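PDB 3K5I: phosphoribosyl-aminoimidazole carboxylase from Aspergillus clavatus, which carboxylates 5-aminoimidazole ribonucleotide to its N5-carboxyamino derivative at the cost of ATP, a step of purine biosynthesis. Local coordinates for residues G33-M38 and S295-I300. Sequence-based numbering, arbitrary orientation.
Sequences GQLGRM and SGHYTI. With AIR (5-aminoimidazole ribonucleotide), chain I.
The imidazole ring of His297 reaches across to the first turn of helix 34-46 and is met there by two side chains from different directions. Met38 puts its methyl over one face: CE stands 3.7 Å from the centroid of the His297 ring and 18° off the ring normal, a CH-pi contact, and SD lies over the same face in a sulfur-aromatic contact. The Met38 chain is extended at chi2 and bends at its last torsion (chi3 -69°), which brings the methyl onto the ring, a fit suited to an unbranched, flexible and polarisable chain. Leu35 comes instead to the rim, near the ring plane, with CD2 3.4 Å from His297 CE1. Its two methyls divide the work, for Leu35 CD1 packs 3.7 Å from N1 of the bound 5-aminoimidazole ribonucleotide (AIR). Ile300 extends the apolar patch, its CD1 touching Met38 SD at 3.8 Å, while Phe308 of helix 307-315 packs against both Met38 and Ile300. His376 stacks on the His297 ring.

No direct hydrogen bond joins the two segments; a water does so. The water oxygen lies in the plane of the imidazole, 2.9 Å from His297 NE2, and accepts a bond from Gln34 NE2. A histidine thus offers both a flat face for packing and a polar edge for the water. Gln34 folds its amide beside the ribose, and Gln34 OE1 is hydrogen-bonded to Lys365 NZ, which also binds AIR. From the backbone, Leu35 N donates a nearly straight bond of 2.8 Å to O2' of AIR. Gly33, the N-cap, has no side chain, which lets this hydroxyl sit close against its backbone. The glycine-rich strand-turn-helix, resembling a Rossmann-type GxGxxG motif, here holds the ribose in the AIR pocket where the preATP-grasp and ATP-grasp domains meet.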
# COMPACT_ATOMS: atom_id res chain seq x y z
N GLY A 33 14.56 -2.49 8.37
CA GLY A 33 14.18 -3.80 7.96
C GLY A 33 12.74 -3.70 7.53
O GLY A 33 12.30 -2.63 7.16
N GLN A 34 12.06 -4.83 7.49
CA GLN A 34 10.74 -4.80 6.91
C GLN A 34 9.78 -3.91 7.59
O GLN A 34 8.84 -3.36 6.99
CB GLN A 34 10.15 -6.21 6.84
CG GLN A 34 9.91 -6.83 8.21
CD GLN A 34 11.06 -7.74 8.64
OE1 GLN A 34 12.26 -7.54 8.23
NE2 GLN A 34 10.72 -8.78 9.43
N LEU A 35 10.03 -3.76 8.88
CA LEU A 35 9.10 -2.97 9.69
C LEU A 35 9.28 -1.52 9.29
O LEU A 35 8.33 -0.80 9.06
CB LEU A 35 9.34 -3.20 11.19
CG LEU A 35 8.90 -4.55 11.77
CD1 LEU A 35 9.06 -4.54 13.30
CD2 LEU A 35 7.46 -5.01 11.37
N GLY A 36 10.55 -1.12 9.29
CA GLY A 36 10.94 0.22 8.98
C GLY A 36 10.42 0.38 7.63
O GLY A 36 9.92 1.47 7.37
N ARG A 37 10.47 -0.65 6.80
CA ARG A 37 9.92 -0.36 5.45
C ARG A 37 8.41 -0.10 5.33
O ARG A 37 7.90 0.65 4.49
CB ARG A 37 10.35 -1.49 4.51
CG ARG A 37 10.07 -1.29 3.03
CD ARG A 37 10.27 -2.62 2.29
NE ARG A 37 9.90 -2.67 0.86
CZ ARG A 37 10.80 -2.70 -0.12
NH1 ARG A 37 12.09 -2.60 0.17
NH2 ARG A 37 10.40 -2.82 -1.37
N MET A 38 7.64 -0.82 6.12
CA MET A 38 6.21 -0.63 6.07
C MET A 38 5.96 0.75 6.64
O MET A 38 5.09 1.51 6.18
CB MET A 38 5.45 -1.74 6.81
CG MET A 38 5.41 -2.85 5.78
SD MET A 38 4.63 -4.39 6.25
CE MET A 38 5.72 -4.94 7.36
N SER A 295 2.35 -9.18 14.44
CA SER A 295 0.93 -9.49 14.67
C SER A 295 -0.01 -8.51 14.04
O SER A 295 -1.21 -8.78 13.88
CB SER A 295 0.60 -9.65 16.16
OG SER A 295 -0.03 -8.55 16.80
N GLY A 296 0.53 -7.34 13.72
CA GLY A 296 -0.35 -6.35 13.12
C GLY A 296 -0.24 -6.12 11.62
O GLY A 296 -0.88 -5.21 11.04
N HIS A 297 0.50 -6.97 10.92
CA HIS A 297 0.56 -6.72 9.48
C HIS A 297 -0.76 -6.69 8.70
O HIS A 297 -0.87 -5.94 7.68
CB HIS A 297 1.60 -7.62 8.77
CG HIS A 297 2.97 -7.49 9.33
ND1 HIS A 297 3.36 -6.40 10.07
CD2 HIS A 297 4.09 -8.23 9.11
CE1 HIS A 297 4.64 -6.52 10.37
NE2 HIS A 297 5.11 -7.61 9.80
N TYR A 298 -1.71 -7.48 9.22
CA TYR A 298 -3.01 -7.56 8.58
C TYR A 298 -3.69 -6.18 8.56
O TYR A 298 -4.64 -5.92 7.77
CB TYR A 298 -3.95 -8.57 9.26
CG TYR A 298 -4.54 -7.95 10.50
CD1 TYR A 298 -3.82 -8.06 11.70
CD2 TYR A 298 -5.72 -7.20 10.48
CE1 TYR A 298 -4.32 -7.45 12.84
CE2 TYR A 298 -6.26 -6.57 11.66
CZ TYR A 298 -5.53 -6.73 12.85
OH TYR A 298 -5.87 -6.22 14.12
N THR A 299 -3.20 -5.25 9.37
CA THR A 299 -3.90 -3.94 9.39
C THR A 299 -3.89 -3.15 8.09
O THR A 299 -4.78 -2.27 7.82
CB THR A 299 -3.41 -3.15 10.59
OG1 THR A 299 -1.96 -3.03 10.53
CG2 THR A 299 -3.84 -3.94 11.86
N ILE A 300 -2.88 -3.45 7.28
CA ILE A 300 -2.73 -2.79 5.99
C ILE A 300 -3.91 -2.99 5.10
O ILE A 300 -4.53 -2.05 4.63
CB ILE A 300 -1.53 -3.32 5.22
CG1 ILE A 300 -0.27 -2.83 5.94
CG2 ILE A 300 -1.51 -2.59 3.90
CD1 ILE A 300 1.14 -3.21 5.33
N1 AIR I . 12.00 -6.76 13.58
C2 AIR I . 12.33 -6.00 14.66
N3 AIR I . 12.22 -6.61 15.84
C4 AIR I . 11.73 -7.85 15.49
C5 AIR I . 11.60 -7.98 14.10
N6 AIR I . 11.18 -9.03 13.33
C1' AIR I . 12.07 -6.53 12.11
C2' AIR I . 12.55 -5.12 11.72
C3' AIR I . 14.04 -5.42 11.99
C4' AIR I . 14.17 -6.71 11.18
O4' AIR I . 13.05 -7.46 11.69
O2' AIR I . 12.22 -4.58 10.43
O3' AIR I . 14.82 -4.30 11.61
C5' AIR I . 15.23 -7.41 10.35
O5' AIR I . 15.38 -8.82 10.67
P AIR I . 16.53 -9.66 9.91
O6 AIR I . 15.89 -10.89 9.07
O7 AIR I . 17.41 -10.09 11.04
O8 AIR I . 17.21 -8.71 8.95
O HOH W 1 7.62 -9.06 9.92